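Local coordinates for protein putative leucoanthocyanidin reductase 1 (Vitis vinifera, PDB 3I52) that probably catalyses the NADPH-dependent reduction of leucoanthocyanidins to catechin-type flavan-3-ols, binding the dinucleotide in a Rossmann-type fold of the NmrA-like family, at residues S95-I100 with Y137-R142; P117-H122 with F154-C159; V13-A18 with V88-G93. One frame throughout, in Å; residues are numbered along the deposited sequence.

Starting from the N terminus, strand 13-16 is paired with strand 86-89, both central in one parallel sheet, so contact 3 closes a long excursion that includes strands 37-41 and 63-66. Contact 1 opens just afterwards, at the turn leading into helix 99-109, and packs the start of that helix on helix 133-149. Contact 2 opens between these two, in the loop after strand 114-116, and ties it to strand 155-158 of the second sheet; contacts 1 and 2 therefore cross, while contact 3 precedes both in series. All three border the dinucleotide and the flavan-3-ol, and Gln99 OE1 links them by reaching both Ser89 and Ser118.

Contact 1 (S95-I100 with Y137-R142); sequences SILDQI and YREKRR. With NAP (NADP nicotinamide-adenine-dinucleotide phosphate), chain B; KXN ((2R,3S)-2-(3,4-dihydroxyphenyl)-3,4-dihydro-2H-chromene-3,5,7-triol), chain C.
Ile96 presses its CG2 methyl onto the backbone of helix 133-149, 3.7 Å from Glu139 C, and this is the tight half of the contact. With CG2 anti to the backbone N (CG1 at chi1 -61°), the other branch runs toward the cofactor, where CD1 lies 3.8 Å from Lys140 CE. A branched aliphatic residue suits the place: one methyl covers the helix backbone while the other packs on the lysine's extended stem. Val143 of the same helix adds to this buried patch.

Toward solvent the packing thins. Leu97 CD2 rests 3.9 Å from Glu139 CB and equally far from Arg142 CG, its side chain crossing that of Glu139 at about a right angle. Farther out, Ile100 CD1 approaches the Arg142 guanidinium obliquely, 3.8 Å from NH2; the long arginine thus covers both apolar groups.

The chemistry therefore divides: apolar contact joins the two segments, while Lys140 and Asp98 reach the cofactor. Lys140 NZ donates to NADP O2D at 2.8 Å, to O3D, and to the carbonyl of Glu119, while Asp98 OD2 accepts from the adenine N6A at 3.0 Å. Ile96 thus probably helps to position the ribose-binding lysine.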
# COMPACT_ATOMS: atom_id res chain seq x y z
N SER A 95 -4.53 -5.91 11.93
CA SER A 95 -5.77 -5.25 12.27
C SER A 95 -6.77 -5.19 11.11
O SER A 95 -7.67 -4.37 11.11
CB SER A 95 -5.45 -3.82 12.74
OG SER A 95 -4.37 -3.84 13.68
N ILE A 96 -6.61 -6.07 10.12
CA ILE A 96 -7.43 -6.03 8.90
C ILE A 96 -8.89 -6.24 9.30
O ILE A 96 -9.77 -5.44 8.91
CB ILE A 96 -6.95 -7.06 7.81
CG1 ILE A 96 -5.50 -6.75 7.37
CG2 ILE A 96 -7.91 -7.11 6.54
CD1 ILE A 96 -5.31 -5.33 6.72
N LEU A 97 -9.16 -7.27 10.09
CA LEU A 97 -10.55 -7.57 10.50
C LEU A 97 -11.20 -6.54 11.43
O LEU A 97 -12.40 -6.60 11.64
CB LEU A 97 -10.68 -8.99 11.06
CG LEU A 97 -10.42 -10.13 10.07
CD1 LEU A 97 -10.93 -11.45 10.66
CD2 LEU A 97 -11.06 -9.85 8.69
N ASP A 98 -10.43 -5.60 11.98
CA ASP A 98 -10.98 -4.49 12.77
C ASP A 98 -11.81 -3.57 11.88
O ASP A 98 -12.60 -2.76 12.38
CB ASP A 98 -9.87 -3.63 13.42
CG ASP A 98 -9.13 -4.34 14.60
OD1 ASP A 98 -9.44 -5.50 14.96
OD2 ASP A 98 -8.23 -3.69 15.20
N GLN A 99 -11.61 -3.68 10.56
CA GLN A 99 -12.40 -2.91 9.59
C GLN A 99 -13.86 -3.39 9.45
O GLN A 99 -14.65 -2.73 8.80
CB GLN A 99 -11.74 -2.95 8.20
CG GLN A 99 -10.35 -2.30 8.17
CD GLN A 99 -9.72 -2.34 6.81
OE1 GLN A 99 -9.56 -1.32 6.17
NE2 GLN A 99 -9.40 -3.53 6.33
N ILE A 100 -14.20 -4.55 10.01
CA ILE A 100 -15.57 -5.06 9.91
C ILE A 100 -16.54 -4.12 10.62
O ILE A 100 -17.56 -3.74 10.06
CB ILE A 100 -15.67 -6.50 10.48
CG1 ILE A 100 -14.94 -7.47 9.56
CG2 ILE A 100 -17.12 -6.94 10.64
CD1 ILE A 100 -14.83 -8.89 10.20
N TYR A 137 -4.55 -12.14 2.89
CA TYR A 137 -5.30 -11.85 1.69
C TYR A 137 -6.72 -12.40 1.86
O TYR A 137 -7.70 -11.74 1.44
CB TYR A 137 -4.57 -12.41 0.49
CG TYR A 137 -3.47 -11.53 -0.07
CD1 TYR A 137 -2.93 -10.45 0.66
CD2 TYR A 137 -2.94 -11.78 -1.33
CE1 TYR A 137 -1.89 -9.64 0.12
CE2 TYR A 137 -1.92 -10.98 -1.87
CZ TYR A 137 -1.41 -9.92 -1.15
OH TYR A 137 -0.40 -9.15 -1.70
N ARG A 138 -6.86 -13.54 2.53
CA ARG A 138 -8.21 -13.97 2.96
C ARG A 138 -8.95 -12.90 3.73
O ARG A 138 -10.11 -12.59 3.44
CB ARG A 138 -8.19 -15.27 3.74
CG ARG A 138 -8.13 -16.48 2.81
CD ARG A 138 -8.50 -17.78 3.56
NE ARG A 138 -7.52 -18.02 4.60
CZ ARG A 138 -6.38 -18.69 4.47
NH1 ARG A 138 -6.04 -19.28 3.33
NH2 ARG A 138 -5.60 -18.79 5.53
N GLU A 139 -8.28 -12.31 4.71
CA GLU A 139 -8.85 -11.19 5.45
C GLU A 139 -9.17 -9.97 4.59
O GLU A 139 -10.23 -9.36 4.75
CB GLU A 139 -7.95 -10.84 6.64
CG GLU A 139 -7.96 -11.98 7.73
CD GLU A 139 -7.05 -11.72 8.93
OE1 GLU A 139 -6.40 -10.65 8.97
OE2 GLU A 139 -6.97 -12.60 9.84
N LYS A 140 -8.29 -9.59 3.70
CA LYS A 140 -8.54 -8.46 2.84
C LYS A 140 -9.73 -8.75 1.89
O LYS A 140 -10.59 -7.89 1.69
CB LYS A 140 -7.25 -8.04 2.12
CG LYS A 140 -6.24 -7.28 3.05
CD LYS A 140 -4.97 -6.81 2.32
CE LYS A 140 -4.00 -6.00 3.21
NZ LYS A 140 -3.07 -5.26 2.36
N ARG A 141 -9.83 -9.96 1.37
CA ARG A 141 -10.95 -10.35 0.52
C ARG A 141 -12.27 -10.38 1.29
O ARG A 141 -13.32 -10.09 0.75
CB ARG A 141 -10.72 -11.72 -0.09
CG ARG A 141 -9.52 -11.81 -1.07
CD ARG A 141 -9.12 -13.25 -1.23
NE ARG A 141 -7.87 -13.47 -1.94
CZ ARG A 141 -7.30 -14.67 -2.11
NH1 ARG A 141 -7.83 -15.78 -1.58
NH2 ARG A 141 -6.18 -14.76 -2.82
N ARG A 142 -12.19 -10.77 2.55
CA ARG A 142 -13.35 -10.78 3.43
C ARG A 142 -13.87 -9.34 3.62
O ARG A 142 -15.06 -9.09 3.49
CB ARG A 142 -12.96 -11.53 4.71
CG ARG A 142 -13.59 -11.18 6.00
CD ARG A 142 -14.99 -11.39 6.00
NE ARG A 142 -15.61 -11.48 7.33
CZ ARG A 142 -16.90 -11.18 7.54
NH1 ARG A 142 -17.64 -10.72 6.52
NH2 ARG A 142 -17.44 -11.31 8.75
PA NAP B . 1.32 0.22 10.31
O1A NAP B . 1.36 -0.93 11.23
O2A NAP B . 2.61 0.85 9.87
O5B NAP B . 0.26 1.30 10.80
C5B NAP B . -1.04 0.86 11.07
C4B NAP B . -1.77 2.08 11.58
O4B NAP B . -3.12 1.73 11.88
C3B NAP B . -1.14 2.59 12.88
O3B NAP B . -1.04 3.99 12.84
C2B NAP B . -2.12 2.12 13.93
O2B NAP B . -2.09 3.00 15.01
C1B NAP B . -3.46 2.10 13.19
N9A NAP B . -4.48 1.16 13.70
C8A NAP B . -4.37 -0.21 13.80
N7A NAP B . -5.47 -0.69 14.44
C5A NAP B . -6.31 0.35 14.67
C6A NAP B . -7.64 0.41 15.09
N6A NAP B . -8.31 -0.72 15.36
N1A NAP B . -8.17 1.65 15.38
C2A NAP B . -7.61 2.77 14.82
N3A NAP B . -6.34 2.71 14.26
C4A NAP B . -5.68 1.52 14.24
O3 NAP B . 0.59 -0.37 8.99
PN NAP B . 1.18 -0.35 7.50
O1N NAP B . 2.37 -1.26 7.44
O2N NAP B . 1.37 1.06 7.11
O5D NAP B . 0.01 -1.10 6.64
C5D NAP B . -1.01 -0.42 5.91
C4D NAP B . -1.45 -1.26 4.70
O4D NAP B . -0.42 -1.13 3.73
C3D NAP B . -1.61 -2.74 5.01
O3D NAP B . -2.79 -3.29 4.52
C2D NAP B . -0.43 -3.40 4.33
O2D NAP B . -0.73 -4.72 3.87
C1D NAP B . 0.01 -2.39 3.26
N1N NAP B . 1.47 -2.25 3.01
C2N NAP B . 2.00 -2.36 1.73
C3N NAP B . 3.36 -2.11 1.48
C7N NAP B . 3.94 -2.19 0.09
O7N NAP B . 5.31 -2.03 -0.12
N7N NAP B . 3.14 -2.41 -0.96
C4N NAP B . 4.22 -1.89 2.58
C5N NAP B . 3.68 -1.62 3.84
C6N NAP B . 2.32 -1.95 4.07
P2B NAP B . -1.55 2.54 16.46
O1X NAP B . -0.06 2.68 16.29
O2X NAP B . -2.16 3.45 17.49
O3X NAP B . -1.97 1.11 16.80
O94 KXN C . 1.47 -6.02 9.68
C94 KXN C . 1.84 -6.10 8.39
C93 KXN C . 2.04 -4.84 7.63
O93 KXN C . 1.89 -3.65 8.24
C92 KXN C . 2.41 -4.90 6.29
C95 KXN C . 2.00 -7.31 7.73
C96 KXN C . 2.37 -7.32 6.38
C91 KXN C . 2.58 -6.13 5.66
C2 KXN C . 2.95 -6.19 4.21
O1 KXN C . 1.79 -5.86 3.43
C3 KXN C . 4.07 -5.23 3.76
O3 KXN C . 5.26 -5.39 4.56
C4 KXN C . 4.42 -5.40 2.27
C10 KXN C . 3.20 -5.76 1.42
C9 KXN C . 1.88 -5.97 2.07
C8 KXN C . 0.78 -6.32 1.29
C5 KXN C . 3.27 -5.92 -0.08
O51 KXN C . 4.44 -5.73 -0.77
C6 KXN C . 2.10 -6.27 -0.77
C7 KXN C . 0.88 -6.46 -0.10
O71 KXN C . -0.22 -6.83 -0.82

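Contact 2 (P117-H122 with F154-C159); sequences PSEFGH and FTYICC. With NAP (NADP nicotinamide-adenine-dinucleotide phosphate), chain B; KXN ((2R,3S)-2-(3,4-dihydroxyphenyl)-3,4-dihydro-2H-chromene-3,5,7-triol), chain C.
Phe120 and Ile157 join the loop that follows strand 114-116 of the Rossmann-type sheet to strand 155-158, in a wholly buried contact at the nicotinamide end of the cofactor site. The loop begins with an inverse gamma turn centred on Ser118.

Direct backbone bonding is sparse. Phe120 N donates to Ile157 O at 2.8 Å, but the bond is bent (129°) and weak. A water supplements it, donating to Thr155 O and accepting weakly from Ile157 N; its bond to Pro117 O is suspiciously short.

The apolar contacts are more extensive. Ile157 CB stands over the Phe120 ring in an off-centre CH-pi contact, 4.3 Å from the centroid, and CG2 comes within 3.6 Å of Phe120 CD2. Cys159 SG sits near the ring's plane at its edge; at chi1 60° it lies between the backbone N and the carbonyl carbon, which also brings SG 3.4 Å from Phe120 O. Pro117, compact and rigid, sets CG 3.7 Å from Tyr156 CE1, against the edge of the tyrosine ring.

Charged and polar ends are satisfied beyond the two segments. Glu119 OE2 forms a salt bridge with Arg144 NE, and Arg144 also makes a cation-pi contact with Tyr156, whose hydroxyl bonds Glu148.

Several other polar atoms of the loop meet the ligands. Ser118 OG accepts from NADP O3D at 2.8 Å, and Phe120 O accepts from the carboxamide N7N at 3.2 Å. Gly121 suits its place because a CB there would collide with the flavanol's O71. His122, its NE2 held by Gln282, lays one face of its imidazole under the flavanol, C6 standing 3.5 Å above the ring plane, while His122 N donates almost straight (170°) to O71.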
# COMPACT_ATOMS: atom_id res chain seq x y z
N PRO A 117 -10.50 0.82 1.70
CA PRO A 117 -10.02 -0.06 2.74
C PRO A 117 -8.49 -0.24 2.70
O PRO A 117 -7.86 0.14 1.70
CB PRO A 117 -10.73 -1.39 2.44
CG PRO A 117 -11.04 -1.34 1.05
CD PRO A 117 -11.14 0.07 0.61
N SER A 118 -7.93 -0.81 3.77
CA SER A 118 -6.48 -1.03 3.86
C SER A 118 -6.00 -2.13 2.93
O SER A 118 -5.94 -3.31 3.28
CB SER A 118 -6.05 -1.30 5.29
OG SER A 118 -4.65 -1.32 5.36
N GLU A 119 -5.66 -1.69 1.73
CA GLU A 119 -5.24 -2.53 0.65
C GLU A 119 -3.74 -2.25 0.40
O GLU A 119 -2.88 -2.90 0.99
CB GLU A 119 -6.09 -2.21 -0.60
CG GLU A 119 -7.54 -2.72 -0.55
CD GLU A 119 -7.67 -4.15 -1.01
OE1 GLU A 119 -6.80 -4.60 -1.77
OE2 GLU A 119 -8.62 -4.82 -0.59
N PHE A 120 -3.44 -1.29 -0.48
CA PHE A 120 -2.12 -0.69 -0.63
C PHE A 120 -1.03 -1.66 -0.94
O PHE A 120 0.10 -1.49 -0.52
CB PHE A 120 -1.78 0.20 0.58
CG PHE A 120 -2.70 1.36 0.71
CD1 PHE A 120 -3.77 1.33 1.61
CD2 PHE A 120 -2.56 2.45 -0.15
CE1 PHE A 120 -4.66 2.39 1.69
CE2 PHE A 120 -3.44 3.52 -0.08
CZ PHE A 120 -4.51 3.49 0.84
N GLY A 121 -1.36 -2.67 -1.73
CA GLY A 121 -0.38 -3.64 -2.15
C GLY A 121 -0.75 -4.25 -3.46
O GLY A 121 -0.87 -3.57 -4.51
N HIS A 122 -0.90 -5.56 -3.43
CA HIS A 122 -1.25 -6.30 -4.63
C HIS A 122 -2.75 -6.47 -4.79
O HIS A 122 -3.55 -6.23 -3.85
CB HIS A 122 -0.58 -7.68 -4.59
CG HIS A 122 0.90 -7.62 -4.39
ND1 HIS A 122 1.58 -8.55 -3.64
CD2 HIS A 122 1.82 -6.73 -4.81
CE1 HIS A 122 2.87 -8.24 -3.63
NE2 HIS A 122 3.05 -7.15 -4.34
N PHE A 154 -16.60 2.29 -3.19
CA PHE A 154 -15.24 1.87 -2.83
C PHE A 154 -14.22 2.17 -3.93
O PHE A 154 -14.57 2.25 -5.11
CB PHE A 154 -15.22 0.37 -2.53
CG PHE A 154 -15.54 -0.54 -3.71
CD1 PHE A 154 -16.81 -1.02 -3.91
CD2 PHE A 154 -14.53 -0.98 -4.56
CE1 PHE A 154 -17.12 -1.88 -5.01
CE2 PHE A 154 -14.81 -1.85 -5.64
CZ PHE A 154 -16.12 -2.31 -5.86
N THR A 155 -12.96 2.36 -3.52
CA THR A 155 -11.81 2.29 -4.43
C THR A 155 -10.75 1.41 -3.78
O THR A 155 -10.46 1.61 -2.60
CB THR A 155 -11.23 3.69 -4.75
OG1 THR A 155 -12.26 4.52 -5.29
CG2 THR A 155 -10.12 3.62 -5.78
N TYR A 156 -10.25 0.40 -4.50
CA TYR A 156 -9.15 -0.45 -4.04
C TYR A 156 -7.79 -0.03 -4.66
O TYR A 156 -7.59 -0.20 -5.84
CB TYR A 156 -9.40 -1.90 -4.38
CG TYR A 156 -10.71 -2.47 -3.87
CD1 TYR A 156 -11.21 -2.14 -2.61
CD2 TYR A 156 -11.42 -3.40 -4.63
CE1 TYR A 156 -12.40 -2.68 -2.16
CE2 TYR A 156 -12.59 -3.96 -4.19
CZ TYR A 156 -13.08 -3.61 -2.96
OH TYR A 156 -14.27 -4.18 -2.55
N ILE A 157 -6.89 0.51 -3.83
CA ILE A 157 -5.55 0.94 -4.22
C ILE A 157 -4.58 -0.25 -4.22
O ILE A 157 -4.19 -0.75 -3.16
CB ILE A 157 -5.06 2.06 -3.24
CG1 ILE A 157 -6.03 3.27 -3.28
CG2 ILE A 157 -3.64 2.56 -3.57
CD1 ILE A 157 -6.29 3.90 -4.70
N CYS A 158 -4.28 -0.75 -5.41
CA CYS A 158 -3.25 -1.79 -5.62
C CYS A 158 -2.02 -1.14 -6.19
O CYS A 158 -1.77 -1.18 -7.39
CB CYS A 158 -3.76 -2.88 -6.56
SG CYS A 158 -5.45 -3.40 -6.11
N CYS A 159 -1.26 -0.53 -5.29
CA CYS A 159 -0.12 0.28 -5.65
C CYS A 159 1.23 -0.46 -5.69
O CYS A 159 2.27 0.17 -5.72
CB CYS A 159 -0.00 1.45 -4.65
SG CYS A 159 0.23 0.91 -2.93
PA NAP B . 1.32 0.22 10.31
O1A NAP B . 1.36 -0.93 11.23
O2A NAP B . 2.61 0.85 9.87
O5B NAP B . 0.26 1.30 10.80
C5B NAP B . -1.04 0.86 11.07
C4B NAP B . -1.77 2.08 11.58
O4B NAP B . -3.12 1.73 11.88
C3B NAP B . -1.14 2.59 12.88
O3B NAP B . -1.04 3.99 12.84
C2B NAP B . -2.12 2.12 13.93
O2B NAP B . -2.09 3.00 15.01
C1B NAP B . -3.46 2.10 13.19
N9A NAP B . -4.48 1.16 13.70
C8A NAP B . -4.37 -0.21 13.80
N7A NAP B . -5.47 -0.69 14.44
C5A NAP B . -6.31 0.35 14.67
C6A NAP B . -7.64 0.41 15.09
N6A NAP B . -8.31 -0.72 15.36
N1A NAP B . -8.17 1.65 15.38
C2A NAP B . -7.61 2.77 14.82
N3A NAP B . -6.34 2.71 14.26
C4A NAP B . -5.68 1.52 14.24
O3 NAP B . 0.59 -0.37 8.99
PN NAP B . 1.18 -0.35 7.50
O1N NAP B . 2.37 -1.26 7.44
O2N NAP B . 1.37 1.06 7.11
O5D NAP B . 0.01 -1.10 6.64
C5D NAP B . -1.01 -0.42 5.91
C4D NAP B . -1.45 -1.26 4.70
O4D NAP B . -0.42 -1.13 3.73
C3D NAP B . -1.61 -2.74 5.01
O3D NAP B . -2.79 -3.29 4.52
C2D NAP B . -0.43 -3.40 4.33
O2D NAP B . -0.73 -4.72 3.87
C1D NAP B . 0.01 -2.39 3.26
N1N NAP B . 1.47 -2.25 3.01
C2N NAP B . 2.00 -2.36 1.73
C3N NAP B . 3.36 -2.11 1.48
C7N NAP B . 3.94 -2.19 0.09
O7N NAP B . 5.31 -2.03 -0.12
N7N NAP B . 3.14 -2.41 -0.96
C4N NAP B . 4.22 -1.89 2.58
C5N NAP B . 3.68 -1.62 3.84
C6N NAP B . 2.32 -1.95 4.07
P2B NAP B . -1.55 2.54 16.46
O1X NAP B . -0.06 2.68 16.29
O2X NAP B . -2.16 3.45 17.49
O3X NAP B . -1.97 1.11 16.80
O94 KXN C . 1.47 -6.02 9.68
C94 KXN C . 1.84 -6.10 8.39
C93 KXN C . 2.04 -4.84 7.63
O93 KXN C . 1.89 -3.65 8.24
C92 KXN C . 2.41 -4.90 6.29
C95 KXN C . 2.00 -7.31 7.73
C96 KXN C . 2.37 -7.32 6.38
C91 KXN C . 2.58 -6.13 5.66
C2 KXN C . 2.95 -6.19 4.21
O1 KXN C . 1.79 -5.86 3.43
C3 KXN C . 4.07 -5.23 3.76
O3 KXN C . 5.26 -5.39 4.56
C4 KXN C . 4.42 -5.40 2.27
C10 KXN C . 3.20 -5.76 1.42
C9 KXN C . 1.88 -5.97 2.07
C8 KXN C . 0.78 -6.32 1.29
C5 KXN C . 3.27 -5.92 -0.08
O51 KXN C . 4.44 -5.73 -0.77
C6 KXN C . 2.10 -6.27 -0.77
C7 KXN C . 0.88 -6.46 -0.10
O71 KXN C . -0.22 -6.83 -0.82
O HOH W 1 -8.07 0.83 -0.74

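Contact 3 (V13-A18 with V88-G93); sequences VLIAGA and VSTVGG. With NAP (NADP nicotinamide-adenine-dinucleotide phosphate), chain B; KXN ((2R,3S)-2-(3,4-dihydroxyphenyl)-3,4-dihydro-2H-chromene-3,5,7-triol), chain C.
Ile15 and Ala16 pair with Val88 and Ser89 as neighbouring parallel strands at the centre of the Rossmann sheet, just where strand 13-16 gives way to the glycine-rich GxxGxxG turn that begins at Gly17. Val88 N donates to Leu14 O, Val88 O accepts from Ala16 N, and Thr90 N goes on to Ala16 O at 2.8 Å. Beta-branched Ile15 and Val88 share one face of the sheet and pack beneath Val26 of helix 21-32; small Ala16 and Ser89 lie on the other.

Thr90 ends the ladder with its side chain. Thr90 CB lies 3.8 Å from Ala16 O. Here the side chain divides: Thr90 CG2 reaches the ring of Phe120, 3.7 Å from Phe120 CE1. Thr90 OG1, placed between the backbone N and the carbonyl carbon (chi1 61°), turns back to donate to Ala16 O at 2.9 Å and lies 3.1 Å from Gly17 O. Ala16 O is thus gripped twice by one residue, through N-H and hydroxyl. A valine here would probably leave Ala16 O with the backbone bond alone and let the turn into the glycine-rich loop shift more easily.

Gly17 is required beside it, since its backbone angles (phi 93°) crowd any CB, which would also strike Thr90 OG1. Without one, the turn admits the adenosine ribose: Gly17 CA lies 3.3 Å from NADP O4B, and Val91 CG1 packs 3.7 Å from the adenine N9A.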
# COMPACT_ATOMS: atom_id res chain seq x y z
N VAL A 13 -12.42 14.24 4.65
CA VAL A 13 -11.75 12.93 4.66
C VAL A 13 -11.41 12.53 6.08
O VAL A 13 -10.85 13.34 6.83
CB VAL A 13 -10.42 12.97 3.85
CG1 VAL A 13 -9.82 11.57 3.76
CG2 VAL A 13 -10.65 13.56 2.47
N LEU A 14 -11.75 11.30 6.45
CA LEU A 14 -11.31 10.66 7.70
C LEU A 14 -10.31 9.55 7.34
O LEU A 14 -10.63 8.66 6.56
CB LEU A 14 -12.49 10.06 8.48
CG LEU A 14 -12.23 9.21 9.75
CD1 LEU A 14 -11.85 10.08 10.93
CD2 LEU A 14 -13.43 8.31 10.12
N ILE A 15 -9.12 9.62 7.93
CA ILE A 15 -8.06 8.64 7.75
C ILE A 15 -7.76 7.89 9.04
O ILE A 15 -7.34 8.50 10.00
CB ILE A 15 -6.76 9.35 7.29
CG1 ILE A 15 -7.03 10.08 5.96
CG2 ILE A 15 -5.58 8.33 7.18
CD1 ILE A 15 -5.84 10.71 5.33
N ALA A 16 -8.00 6.58 9.06
CA ALA A 16 -7.57 5.69 10.16
C ALA A 16 -6.20 5.14 9.83
O ALA A 16 -5.97 4.71 8.71
CB ALA A 16 -8.54 4.54 10.34
N GLY A 17 -5.29 5.20 10.80
CA GLY A 17 -3.92 4.71 10.65
C GLY A 17 -2.90 5.76 10.19
O GLY A 17 -1.86 5.40 9.61
N ALA A 18 -3.18 7.03 10.46
CA ALA A 18 -2.35 8.13 9.93
C ALA A 18 -0.91 8.18 10.48
O ALA A 18 -0.04 8.83 9.89
CB ALA A 18 -3.05 9.47 10.13
N VAL A 88 -10.69 6.57 4.53
CA VAL A 88 -9.50 5.84 4.07
C VAL A 88 -8.91 5.09 5.25
O VAL A 88 -8.51 5.71 6.23
CB VAL A 88 -8.44 6.84 3.52
CG1 VAL A 88 -7.17 6.12 3.08
CG2 VAL A 88 -9.03 7.65 2.36
N SER A 89 -8.87 3.77 5.16
CA SER A 89 -8.26 2.96 6.20
C SER A 89 -6.84 2.47 5.81
O SER A 89 -6.65 1.91 4.73
CB SER A 89 -9.19 1.79 6.56
OG SER A 89 -8.50 0.79 7.27
N THR A 90 -5.86 2.71 6.69
CA THR A 90 -4.49 2.24 6.50
C THR A 90 -4.01 1.45 7.73
O THR A 90 -2.86 1.58 8.17
CB THR A 90 -3.51 3.42 6.18
OG1 THR A 90 -3.50 4.35 7.26
CG2 THR A 90 -3.92 4.19 4.88
N VAL A 91 -4.89 0.63 8.29
CA VAL A 91 -4.51 -0.18 9.44
C VAL A 91 -3.64 -1.35 8.98
O VAL A 91 -3.71 -1.77 7.82
CB VAL A 91 -5.76 -0.69 10.21
CG1 VAL A 91 -6.59 0.50 10.70
CG2 VAL A 91 -6.61 -1.64 9.34
N GLY A 92 -2.83 -1.86 9.89
CA GLY A 92 -1.83 -2.86 9.55
C GLY A 92 -2.36 -4.27 9.42
O GLY A 92 -3.52 -4.57 9.74
N GLY A 93 -1.47 -5.15 8.99
CA GLY A 93 -1.84 -6.52 8.64
C GLY A 93 -2.45 -7.34 9.75
O GLY A 93 -3.10 -8.34 9.49
PA NAP B . 1.32 0.22 10.31
O1A NAP B . 1.36 -0.93 11.23
O2A NAP B . 2.61 0.85 9.87
O5B NAP B . 0.26 1.30 10.80
C5B NAP B . -1.04 0.86 11.07
C4B NAP B . -1.77 2.08 11.58
O4B NAP B . -3.12 1.73 11.88
C3B NAP B . -1.14 2.59 12.88
O3B NAP B . -1.04 3.99 12.84
C2B NAP B . -2.12 2.12 13.93
O2B NAP B . -2.09 3.00 15.01
C1B NAP B . -3.46 2.10 13.19
N9A NAP B . -4.48 1.16 13.70
C8A NAP B . -4.37 -0.21 13.80
N7A NAP B . -5.47 -0.69 14.44
C5A NAP B . -6.31 0.35 14.67
C6A NAP B . -7.64 0.41 15.09
N6A NAP B . -8.31 -0.72 15.36
N1A NAP B . -8.17 1.65 15.38
C2A NAP B . -7.61 2.77 14.82
N3A NAP B . -6.34 2.71 14.26
C4A NAP B . -5.68 1.52 14.24
O3 NAP B . 0.59 -0.37 8.99
PN NAP B . 1.18 -0.35 7.50
O1N NAP B . 2.37 -1.26 7.44
O2N NAP B . 1.37 1.06 7.11
O5D NAP B . 0.01 -1.10 6.64
C5D NAP B . -1.01 -0.42 5.91
C4D NAP B . -1.45 -1.26 4.70
O4D NAP B . -0.42 -1.13 3.73
C3D NAP B . -1.61 -2.74 5.01
O3D NAP B . -2.79 -3.29 4.52
C2D NAP B . -0.43 -3.40 4.33
O2D NAP B . -0.73 -4.72 3.87
C1D NAP B . 0.01 -2.39 3.26
N1N NAP B . 1.47 -2.25 3.01
C2N NAP B . 2.00 -2.36 1.73
C3N NAP B . 3.36 -2.11 1.48
C7N NAP B . 3.94 -2.19 0.09
O7N NAP B . 5.31 -2.03 -0.12
N7N NAP B . 3.14 -2.41 -0.96
C4N NAP B . 4.22 -1.89 2.58
C5N NAP B . 3.68 -1.62 3.84
C6N NAP B . 2.32 -1.95 4.07
P2B NAP B . -1.55 2.54 16.46
O1X NAP B . -0.06 2.68 16.29
O2X NAP B . -2.16 3.45 17.49
O3X NAP B . -1.97 1.11 16.80
O94 KXN C . 1.47 -6.02 9.68
C94 KXN C . 1.84 -6.10 8.39
C93 KXN C . 2.04 -4.84 7.63
O93 KXN C . 1.89 -3.65 8.24
C92 KXN C . 2.41 -4.90 6.29
C95 KXN C . 2.00 -7.31 7.73
C96 KXN C . 2.37 -7.32 6.38
C91 KXN C . 2.58 -6.13 5.66
C2 KXN C . 2.95 -6.19 4.21
O1 KXN C . 1.79 -5.86 3.43
C3 KXN C . 4.07 -5.23 3.76
O3 KXN C . 5.26 -5.39 4.56
C4 KXN C . 4.42 -5.40 2.27
C10 KXN C . 3.20 -5.76 1.42
C9 KXN C . 1.88 -5.97 2.07
C8 KXN C . 0.78 -6.32 1.29
C5 KXN C . 3.27 -5.92 -0.08
O51 KXN C . 4.44 -5.73 -0.77
C6 KXN C . 2.10 -6.27 -0.77
C7 KXN C . 0.88 -6.46 -0.10
O71 KXN C . -0.22 -6.83 -0.82